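Long-range contact in capsular polysaccharide export system protein KpsC (Thermosulfurimonas dismutans, PDB 6MGD), which probably transfers Kdo from CMP-Kdo in beta-2,7 linkage while building the conserved glycolipid anchor of bacterial capsules: residues R147-Q161 / I232-F246. Residues are numbered along the deposited sequence; the frame is centred on the assembly and turned at random.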
ATOM      1  N   ARG A 147     -26.116 -11.989   2.185  1.00 98.50           N
ATOM      2  CA  ARG A 147     -24.778 -11.636   1.724  1.00 95.70           C
ATOM      3  C   ARG A 147     -24.003 -12.855   1.176  1.00 93.36           C
ATOM      4  O   ARG A 147     -23.764 -12.930  -0.031  1.00 91.12           O
ATOM      5  CB  ARG A 147     -23.991 -10.947   2.852  1.00 97.00           C
ATOM      6  CG  ARG A 147     -23.841  -9.446   2.710  1.00 98.53           C
ATOM      7  CD  ARG A 147     -22.929  -9.132   1.548  1.00 96.46           C
ATOM      8  NE  ARG A 147     -21.798 -10.053   1.510  1.00 94.57           N
ATOM      9  CZ  ARG A 147     -21.252 -10.512   0.389  1.00 92.60           C
ATOM     10  NH1 ARG A 147     -21.743 -10.137  -0.784  1.00 93.70           N
ATOM     11  NH2 ARG A 147     -20.226 -11.350   0.439  1.00 90.50           N
ATOM     12  N   PRO A 148     -23.632 -13.816   2.026  1.00 92.92           N
ATOM     13  CA  PRO A 148     -22.711 -14.861   1.581  1.00 90.74           C
ATOM     14  C   PRO A 148     -23.460 -16.023   0.955  1.00 91.82           C
ATOM     15  O   PRO A 148     -24.366 -16.602   1.573  1.00 93.23           O
ATOM     16  CB  PRO A 148     -22.011 -15.282   2.881  1.00 91.32           C
ATOM     17  CG  PRO A 148     -22.998 -14.910   3.995  1.00 94.88           C
ATOM     18  CD  PRO A 148     -24.144 -14.138   3.372  1.00 96.00           C
ATOM     19  N   PRO A 149     -23.104 -16.404  -0.269  1.00 87.32           N
ATOM     20  CA  PRO A 149     -23.823 -17.492  -0.937  1.00 84.65           C
ATOM     21  C   PRO A 149     -23.577 -18.828  -0.256  1.00 85.82           C
ATOM     22  O   PRO A 149     -22.492 -19.103   0.262  1.00 84.21           O
ATOM     23  CB  PRO A 149     -23.245 -17.479  -2.356  1.00 81.94           C
ATOM     24  CG  PRO A 149     -21.868 -16.928  -2.174  1.00 78.77           C
ATOM     25  CD  PRO A 149     -21.985 -15.898  -1.083  1.00 84.15           C
ATOM     26  N   ARG A 150     -24.613 -19.661  -0.258  1.00 88.91           N
ATOM     27  CA  ARG A 150     -24.546 -21.015   0.286  1.00 90.64           C
ATOM     28  C   ARG A 150     -24.327 -21.965  -0.884  1.00 89.91           C
ATOM     29  O   ARG A 150     -25.262 -22.284  -1.623  1.00 91.76           O
ATOM     30  CB  ARG A 150     -25.817 -21.358   1.056  1.00 94.87           C
ATOM     31  CG  ARG A 150     -26.052 -20.510   2.293  1.00 95.97           C
ATOM     32  CD  ARG A 150     -24.997 -20.781   3.348  1.00 95.01           C
ATOM     33  NE  ARG A 150     -24.912 -22.200   3.680  1.00 96.74           N
ATOM     34  CZ  ARG A 150     -25.712 -22.817   4.544  1.00100.46           C
ATOM     35  NH1 ARG A 150     -26.667 -22.139   5.167  1.00102.82           N
ATOM     36  NH2 ARG A 150     -25.559 -24.111   4.785  1.00102.02           N
ATOM     37  N   THR A 151     -23.088 -22.418  -1.055  1.00 87.37           N
ATOM     38  CA  THR A 151     -22.751 -23.295  -2.165  1.00 86.54           C
ATOM     39  C   THR A 151     -21.618 -24.221  -1.747  1.00 85.54           C
ATOM     40  O   THR A 151     -20.974 -24.027  -0.713  1.00 84.93           O
ATOM     41  CB  THR A 151     -22.361 -22.495  -3.414  1.00 83.57           C
ATOM     42  OG1 THR A 151     -22.282 -23.374  -4.543  1.00 83.45           O
ATOM     43  CG2 THR A 151     -21.016 -21.820  -3.210  1.00 80.06           C
ATOM     44  N   ASP A 152     -21.385 -25.239  -2.572  1.00 85.57           N
ATOM     45  CA  ASP A 152     -20.296 -26.183  -2.370  1.00 84.67           C
ATOM     46  C   ASP A 152     -18.999 -25.744  -3.037  1.00 80.67           C
ATOM     47  O   ASP A 152     -17.954 -26.356  -2.790  1.00 79.59           O
ATOM     48  CB  ASP A 152     -20.697 -27.565  -2.898  1.00 87.12           C
ATOM     49  CG  ASP A 152     -21.137 -27.525  -4.350  1.00 86.78           C
ATOM     50  OD1 ASP A 152     -21.642 -26.471  -4.792  1.00 85.95           O
ATOM     51  OD2 ASP A 152     -20.979 -28.548  -5.051  1.00 87.49           O
ATOM     52  N   LYS A 153     -19.041 -24.709  -3.872  1.00 78.64           N
ATOM     53  CA  LYS A 153     -17.859 -24.239  -4.572  1.00 75.03           C
ATOM     54  C   LYS A 153     -16.993 -23.385  -3.650  1.00 73.37           C
ATOM     55  O   LYS A 153     -17.457 -22.827  -2.653  1.00 75.47           O
ATOM     56  CB  LYS A 153     -18.255 -23.431  -5.808  1.00 73.86           C
ATOM     57  CG  LYS A 153     -19.314 -24.097  -6.668  1.00 76.19           C
ATOM     58  CD  LYS A 153     -19.985 -23.093  -7.591  1.00 75.76           C
ATOM     59  CE  LYS A 153     -21.216 -23.694  -8.249  1.00 79.22           C
ATOM     60  NZ  LYS A 153     -21.990 -22.677  -9.014  1.00 79.50           N
ATOM     61  N   LYS A 154     -15.713 -23.286  -4.001  1.00 74.04           N
ATOM     62  CA  LYS A 154     -14.796 -22.443  -3.246  1.00 72.84           C
ATOM     63  C   LYS A 154     -15.138 -20.975  -3.466  1.00 71.34           C
ATOM     64  O   LYS A 154     -15.320 -20.530  -4.603  1.00 66.65           O
ATOM     65  CB  LYS A 154     -13.351 -22.723  -3.658  1.00 71.49           C
ATOM     66  CG  LYS A 154     -12.321 -21.932  -2.868  1.00 71.09           C
ATOM     67  CD  LYS A 154     -10.948 -22.586  -2.923  1.00 69.67           C
ATOM     68  CE  LYS A 154     -10.353 -22.541  -4.318  1.00 67.98           C
ATOM     69  NZ  LYS A 154      -8.977 -23.111  -4.340  1.00 66.81           N
ATOM     70  N   ILE A 155     -15.238 -20.225  -2.374  1.00 71.65           N
ATOM     71  CA  ILE A 155     -15.593 -18.810  -2.424  1.00 71.41           C
ATOM     72  C   ILE A 155     -14.328 -17.998  -2.681  1.00 68.24           C
ATOM     73  O   ILE A 155     -13.399 -18.007  -1.865  1.00 68.27           O
ATOM     74  CB  ILE A 155     -16.283 -18.361  -1.126  1.00 75.35           C
ATOM     75  CG1 ILE A 155     -17.509 -19.232  -0.839  1.00 79.95           C
ATOM     76  CG2 ILE A 155     -16.699 -16.899  -1.221  1.00 73.08           C
ATOM     77  CD1 ILE A 155     -18.604 -19.107  -1.876  1.00 73.93           C
ATOM     78  N   ILE A 156     -14.293 -17.295  -3.812  1.00 65.94           N
ATOM     79  CA  ILE A 156     -13.193 -16.405  -4.172  1.00 62.35           C
ATOM     80  C   ILE A 156     -13.737 -14.982  -4.265  1.00 62.45           C
ATOM     81  O   ILE A 156     -14.800 -14.758  -4.854  1.00 62.37           O
ATOM     82  CB  ILE A 156     -12.522 -16.835  -5.493  1.00 60.18           C
ATOM     83  CG1 ILE A 156     -11.777 -18.160  -5.320  1.00 59.88           C
ATOM     84  CG2 ILE A 156     -11.556 -15.766  -5.984  1.00 56.66           C
ATOM     85  CD1 ILE A 156     -10.950 -18.563  -6.537  1.00 57.75           C
ATOM     86  N   VAL A 157     -13.016 -14.027  -3.668  1.00 59.97           N
ATOM     87  CA  VAL A 157     -13.376 -12.613  -3.703  1.00 62.14           C
ATOM     88  C   VAL A 157     -12.292 -11.859  -4.461  1.00 62.62           C
ATOM     89  O   VAL A 157     -11.097 -12.133  -4.300  1.00 56.35           O
ATOM     90  CB  VAL A 157     -13.562 -12.026  -2.285  1.00 64.75           C
ATOM     91  CG1 VAL A 157     -12.263 -12.074  -1.494  1.00 64.75           C
ATOM     92  CG2 VAL A 157     -14.102 -10.597  -2.344  1.00 65.71           C
ATOM     93  N   VAL A 158     -12.715 -10.918  -5.300  1.00 58.65           N
ATOM     94  CA  VAL A 158     -11.802 -10.105  -6.099  1.00 56.74           C
ATOM     95  C   VAL A 158     -12.148  -8.635  -5.901  1.00 59.75           C
ATOM     96  O   VAL A 158     -13.208  -8.183  -6.354  1.00 60.49           O
ATOM     97  CB  VAL A 158     -11.861 -10.490  -7.588  1.00 55.58           C
ATOM     98  CG1 VAL A 158     -11.055  -9.508  -8.428  1.00 53.98           C
ATOM     99  CG2 VAL A 158     -11.353 -11.910  -7.798  1.00 54.64           C
ATOM    100  N   PRO A 159     -11.299  -7.857  -5.225  1.00 59.40           N
ATOM    101  CA  PRO A 159     -11.564  -6.419  -5.062  1.00 60.96           C
ATOM    102  C   PRO A 159     -11.084  -5.655  -6.287  1.00 60.97           C
ATOM    103  O   PRO A 159      -9.909  -5.722  -6.652  1.00 60.44           O
ATOM    104  CB  PRO A 159     -10.753  -6.052  -3.813  1.00 61.23           C
ATOM    105  CG  PRO A 159      -9.619  -7.022  -3.818  1.00 59.07           C
ATOM    106  CD  PRO A 159     -10.133  -8.301  -4.442  1.00 58.56           C
ATOM    107  N   GLY A 160     -12.001  -4.940  -6.930  1.00 62.70           N
ATOM    108  CA  GLY A 160     -11.622  -4.109  -8.054  1.00 61.80           C
ATOM    109  C   GLY A 160     -10.821  -2.897  -7.618  1.00 61.80           C
ATOM    110  O   GLY A 160     -10.934  -2.412  -6.493  1.00 61.72           O
ATOM    111  N   GLN A 161      -9.995  -2.403  -8.535  1.00 60.60           N
ATOM    112  CA  GLN A 161      -9.175  -1.227  -8.299  1.00 61.02           C
ATOM    113  C   GLN A 161      -9.499  -0.156  -9.330  1.00 61.79           C
ATOM    114  O   GLN A 161     -10.114  -0.423 -10.365  1.00 62.22           O
ATOM    115  CB  GLN A 161      -7.678  -1.559  -8.368  1.00 59.10           C
ATOM    116  CG  GLN A 161      -7.197  -2.575  -7.349  1.00 58.81           C
ATOM    117  CD  GLN A 161      -5.708  -2.844  -7.470  1.00 57.86           C
ATOM    118  OE1 GLN A 161      -5.260  -3.986  -7.365  1.00 56.95           O
ATOM    119  NE2 GLN A 161      -4.932  -1.787  -7.692  1.00 58.00           N
ATOM    120  N   ILE A 232     -16.623  -8.682   3.908  1.00 97.02           N
ATOM    121  CA  ILE A 232     -16.729  -9.663   2.835  1.00 93.45           C
ATOM    122  C   ILE A 232     -15.542 -10.625   2.880  1.00 89.57           C
ATOM    123  O   ILE A 232     -15.646 -11.746   2.357  1.00 87.13           O
ATOM    124  CB  ILE A 232     -16.829  -8.989   1.446  1.00 92.60           C
ATOM    125  CG1 ILE A 232     -18.001  -8.012   1.382  1.00 97.50           C
ATOM    126  CG2 ILE A 232     -17.040 -10.017   0.348  1.00 90.84           C
ATOM    127  CD1 ILE A 232     -18.054  -7.229   0.076  1.00 97.15           C
ATOM    128  N   ILE A 233     -14.434 -10.233   3.517  1.00 88.50           N
ATOM    129  CA  ILE A 233     -13.256 -11.096   3.621  1.00 85.36           C
ATOM    130  C   ILE A 233     -13.575 -12.348   4.433  1.00 83.94           C
ATOM    131  O   ILE A 233     -13.200 -13.466   4.057  1.00 80.77           O
ATOM    132  CB  ILE A 233     -12.082 -10.315   4.239  1.00 87.72           C
ATOM    133  CG1 ILE A 233     -11.832  -9.020   3.464  1.00 89.64           C
ATOM    134  CG2 ILE A 233     -10.819 -11.174   4.297  1.00 85.04           C
ATOM    135  CD1 ILE A 233     -10.682  -8.187   4.000  1.00 92.38           C
ATOM    136  N   SER A 234     -14.270 -12.175   5.563  1.00 86.29           N
ATOM    137  CA  SER A 234     -14.517 -13.285   6.480  1.00 85.53           C
ATOM    138  C   SER A 234     -15.351 -14.387   5.840  1.00 84.50           C
ATOM    139  O   SER A 234     -15.232 -15.557   6.224  1.00 83.42           O
ATOM    140  CB  SER A 234     -15.205 -12.767   7.744  1.00 89.47           C
ATOM    141  OG  SER A 234     -16.441 -12.149   7.429  1.00 92.45           O
ATOM    142  N   TYR A 235     -16.196 -14.040   4.871  1.00 86.24           N
ATOM    143  CA  TYR A 235     -17.006 -15.025   4.166  1.00 86.48           C
ATOM    144  C   TYR A 235     -16.264 -15.689   3.012  1.00 81.68           C
ATOM    145  O   TYR A 235     -16.804 -16.621   2.408  1.00 82.21           O
ATOM    146  CB  TYR A 235     -18.289 -14.374   3.641  1.00 89.60           C
ATOM    147  CG  TYR A 235     -19.180 -13.803   4.722  1.00 94.76           C
ATOM    148  CD1 TYR A 235     -20.003 -12.711   4.469  1.00 97.65           C
ATOM    149  CD2 TYR A 235     -19.202 -14.358   5.997  1.00 96.77           C
ATOM    150  CE1 TYR A 235     -20.817 -12.185   5.455  1.00102.92           C
ATOM    151  CE2 TYR A 235     -20.013 -13.840   6.988  1.00102.22           C
ATOM    152  CZ  TYR A 235     -20.819 -12.755   6.712  1.00105.90           C
ATOM    153  OH  TYR A 235     -21.629 -12.238   7.698  1.00112.21           O
ATOM    154  N   ALA A 236     -15.051 -15.246   2.699  1.00 79.97           N
ATOM    155  CA  ALA A 236     -14.301 -15.761   1.563  1.00 77.21           C
ATOM    156  C   ALA A 236     -13.334 -16.856   1.996  1.00 74.44           C
ATOM    157  O   ALA A 236     -12.784 -16.829   3.100  1.00 73.25           O
ATOM    158  CB  ALA A 236     -13.528 -14.639   0.866  1.00 75.09           C
ATOM    159  N   ASP A 237     -13.135 -17.829   1.102  1.00 71.67           N
ATOM    160  CA  ASP A 237     -12.112 -18.847   1.306  1.00 70.05           C
ATOM    161  C   ASP A 237     -10.737 -18.340   0.885  1.00 65.84           C
ATOM    162  O   ASP A 237      -9.747 -18.574   1.586  1.00 64.45           O
ATOM    163  CB  ASP A 237     -12.469 -20.116   0.531  1.00 70.90           C
ATOM    164  CG  ASP A 237     -13.708 -20.803   1.073  1.00 73.67           C
ATOM    165  OD1 ASP A 237     -13.773 -21.032   2.300  1.00 74.72           O
ATOM    166  OD2 ASP A 237     -14.618 -21.109   0.273  1.00 74.32           O
ATOM    167  N   GLU A 238     -10.662 -17.651  -0.254  1.00 64.57           N
ATOM    168  CA  GLU A 238      -9.420 -17.086  -0.759  1.00 61.56           C
ATOM    169  C   GLU A 238      -9.699 -15.708  -1.346  1.00 60.35           C
ATOM    170  O   GLU A 238     -10.803 -15.434  -1.827  1.00 61.70           O
ATOM    171  CB  GLU A 238      -8.776 -17.986  -1.825  1.00 62.02           C
ATOM    172  CG  GLU A 238      -8.421 -19.388  -1.347  1.00 63.90           C
ATOM    173  CD  GLU A 238      -7.858 -20.261  -2.456  1.00 65.42           C
ATOM    174  OE1 GLU A 238      -7.840 -19.812  -3.621  1.00 65.39           O
ATOM    175  OE2 GLU A 238      -7.434 -21.398  -2.161  1.00 66.32           O
ATOM    176  N   VAL A 239      -8.685 -14.845  -1.307  1.00 58.82           N
ATOM    177  CA  VAL A 239      -8.769 -13.489  -1.845  1.00 58.59           C
ATOM    178  C   VAL A 239      -7.803 -13.380  -3.020  1.00 54.59           C
ATOM    179  O   VAL A 239      -6.601 -13.631  -2.868  1.00 51.07           O
ATOM    180  CB  VAL A 239      -8.449 -12.435  -0.774  1.00 58.63           C
ATOM    181  CG1 VAL A 239      -8.695 -11.035  -1.316  1.00 60.11           C
ATOM    182  CG2 VAL A 239      -9.272 -12.682   0.476  1.00 62.99           C
ATOM    183  N   HIS A 240      -8.317 -13.002  -4.189  1.00 54.19           N
ATOM    184  CA  HIS A 240      -7.510 -12.886  -5.401  1.00 54.00           C
ATOM    185  C   HIS A 240      -7.477 -11.429  -5.842  1.00 54.09           C
ATOM    186  O   HIS A 240      -8.514 -10.860  -6.197  1.00 54.10           O
ATOM    187  CB  HIS A 240      -8.053 -13.783  -6.515  1.00 54.27           C
ATOM    188  CG  HIS A 240      -7.904 -15.248  -6.236  1.00 54.28           C
ATOM    189  ND1 HIS A 240      -7.595 -16.165  -7.218  1.00 54.18           N
ATOM    190  CD2 HIS A 240      -8.024 -15.955  -5.086  1.00 54.13           C
ATOM    191  CE1 HIS A 240      -7.530 -17.373  -6.684  1.00 53.77           C
ATOM    192  NE2 HIS A 240      -7.785 -17.272  -5.392  1.00 53.52           N
ATOM    193  N   VAL A 241      -6.282 -10.832  -5.827  1.00 52.16           N
ATOM    194  CA  VAL A 241      -6.107  -9.408  -6.076  1.00 53.40           C
ATOM    195  C   VAL A 241      -5.084  -9.207  -7.188  1.00 51.84           C
ATOM    196  O   VAL A 241      -4.433 -10.145  -7.649  1.00 52.19           O
ATOM    197  CB  VAL A 241      -5.664  -8.647  -4.809  1.00 53.30           C
ATOM    198  CG1 VAL A 241      -6.575  -8.979  -3.639  1.00 54.30           C
ATOM    199  CG2 VAL A 241      -4.216  -8.975  -4.474  1.00 51.79           C
ATOM    200  N   LEU A 242      -4.955  -7.951  -7.616  1.00 52.41           N
ATOM    201  CA  LEU A 242      -3.880  -7.543  -8.512  1.00 49.73           C
ATOM    202  C   LEU A 242      -2.765  -6.906  -7.689  1.00 49.80           C
ATOM    203  O   LEU A 242      -1.771  -7.565  -7.367  1.00 50.25           O
ATOM    204  CB  LEU A 242      -4.403  -6.583  -9.584  1.00 51.52           C
ATOM    205  CG  LEU A 242      -3.509  -6.299 -10.799  1.00 51.74           C
ATOM    206  CD1 LEU A 242      -3.109  -7.591 -11.500  1.00 49.28           C
ATOM    207  CD2 LEU A 242      -4.205  -5.356 -11.776  1.00 53.21           C
ATOM    208  N   THR A 243      -2.922  -5.627  -7.327  1.00 49.09           N
ATOM    209  CA  THR A 243      -1.982  -4.951  -6.436  1.00 48.49           C
ATOM    210  C   THR A 243      -2.693  -4.264  -5.274  1.00 51.73           C
ATOM    211  O   THR A 243      -2.134  -3.340  -4.674  1.00 48.80           O
ATOM    212  CB  THR A 243      -1.135  -3.919  -7.188  1.00 47.76           C
ATOM    213  OG1 THR A 243      -1.979  -2.866  -7.668  1.00 48.78           O
ATOM    214  CG2 THR A 243      -0.398  -4.560  -8.355  1.00 47.57           C
ATOM    215  N   SER A 244      -3.907  -4.693  -4.940  1.00 51.45           N
ATOM    216  CA  SER A 244      -4.715  -3.965  -3.972  1.00 52.84           C
ATOM    217  C   SER A 244      -4.165  -4.112  -2.558  1.00 53.89           C
ATOM    218  O   SER A 244      -3.750  -5.198  -2.143  1.00 51.34           O
ATOM    219  CB  SER A 244      -6.161  -4.454  -4.017  1.00 53.01           C
ATOM    220  OG  SER A 244      -6.993  -3.639  -3.211  1.00 55.26           O
ATOM    221  N   LEU A 245      -4.165  -2.999  -1.819  1.00 52.81           N
ATOM    222  CA  LEU A 245      -3.886  -3.044  -0.388  1.00 55.63           C
ATOM    223  C   LEU A 245      -4.878  -3.938   0.348  1.00 56.81           C
ATOM    224  O   LEU A 245      -4.570  -4.437   1.436  1.00 55.76           O
ATOM    225  CB  LEU A 245      -3.917  -1.625   0.186  1.00 59.16           C
ATOM    226  CG  LEU A 245      -3.538  -1.409   1.650  1.00 61.21           C
ATOM    227  CD1 LEU A 245      -2.099  -1.833   1.895  1.00 59.33           C
ATOM    228  CD2 LEU A 245      -3.751   0.050   2.039  1.00 64.56           C
ATOM    229  N   PHE A 246      -6.062  -4.141  -0.236  1.00 59.81           N
ATOM    230  CA  PHE A 246      -7.045  -5.081   0.290  1.00 61.65           C
ATOM    231  C   PHE A 246      -6.421  -6.438   0.596  1.00 57.12           C
ATOM    232  O   PHE A 246      -6.794  -7.096   1.575  1.00 56.50           O
ATOM    233  CB  PHE A 246      -8.179  -5.222  -0.728  1.00 66.53           C
ATOM    234  CG  PHE A 246      -9.450  -5.777  -0.167  1.00 72.84           C
ATOM    235  CD1 PHE A 246      -9.739  -7.126  -0.279  1.00 73.59           C
ATOM    236  CD2 PHE A 246     -10.374  -4.945   0.445  1.00 78.60           C
ATOM    237  CE1 PHE A 246     -10.917  -7.639   0.224  1.00 77.74           C
ATOM    238  CE2 PHE A 246     -11.555  -5.453   0.951  1.00 82.21           C
ATOM    239  CZ  PHE A 246     -11.827  -6.801   0.839  1.00 81.82           C
TER
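Ile-155 and Asp-237 begin the pairing of two parallel strands, 155-159 and 238-241, and illustrate how a side chain can extend a backbone pairing at its first residue. The amide of Ile-155 reaches the anti lone pair of Asp-237 OD2 (N to OD2 2.9 Å, nearly straight at 169°), while the Ile-155 carbonyl takes both the Asp-237 and Glu-238 amides. Further along, Val-157 bonds through N to Glu-238 O and through O to His-240 N.

On one face of the sheet Ile-156 lies over the imidazole of His-240, its CG2 3.8 Å from the ring centroid. The Ile-156 side chain extends on through chi2 (-173°), which carries CD1 over the same ring to 3.6 Å from His-240 NE2. That NE2 donates in the ring plane to Glu-238 OE1 (3.1 Å) and ND1 is hydrogen-bonded to Tyr-260 OH, so both ring nitrogens have partners. Lys-154 NZ approaches the other carboxylate oxygen, Glu-238 OE2, from above the carboxylate plane in a salt bridge. On the other face, Val-157 CG1 touches both Ala-236 CB and Val-239 CG2, the two valines lying side by side.

At the C-terminal ends of the strands, Pro-159 lays CB over a face of the Phe-246 ring (4.2 Å to the centroid), while its CG touches Val-241 CG1. Beyond the strands, the extended Gln-161 acts as a clamp: OE1 accepts from Thr-243 N (2.9 Å), and NE2 donates within the amide plane to Thr-243 OG1 (3.1 Å). At the far end Pro-148 CG covers a face of Tyr-235.

These two strands are the central pair of a six-stranded parallel sheet with order 3-2-1-4-5-6, the Rossmann-like arrangement expected of a GT-B glycosyltransferase domain.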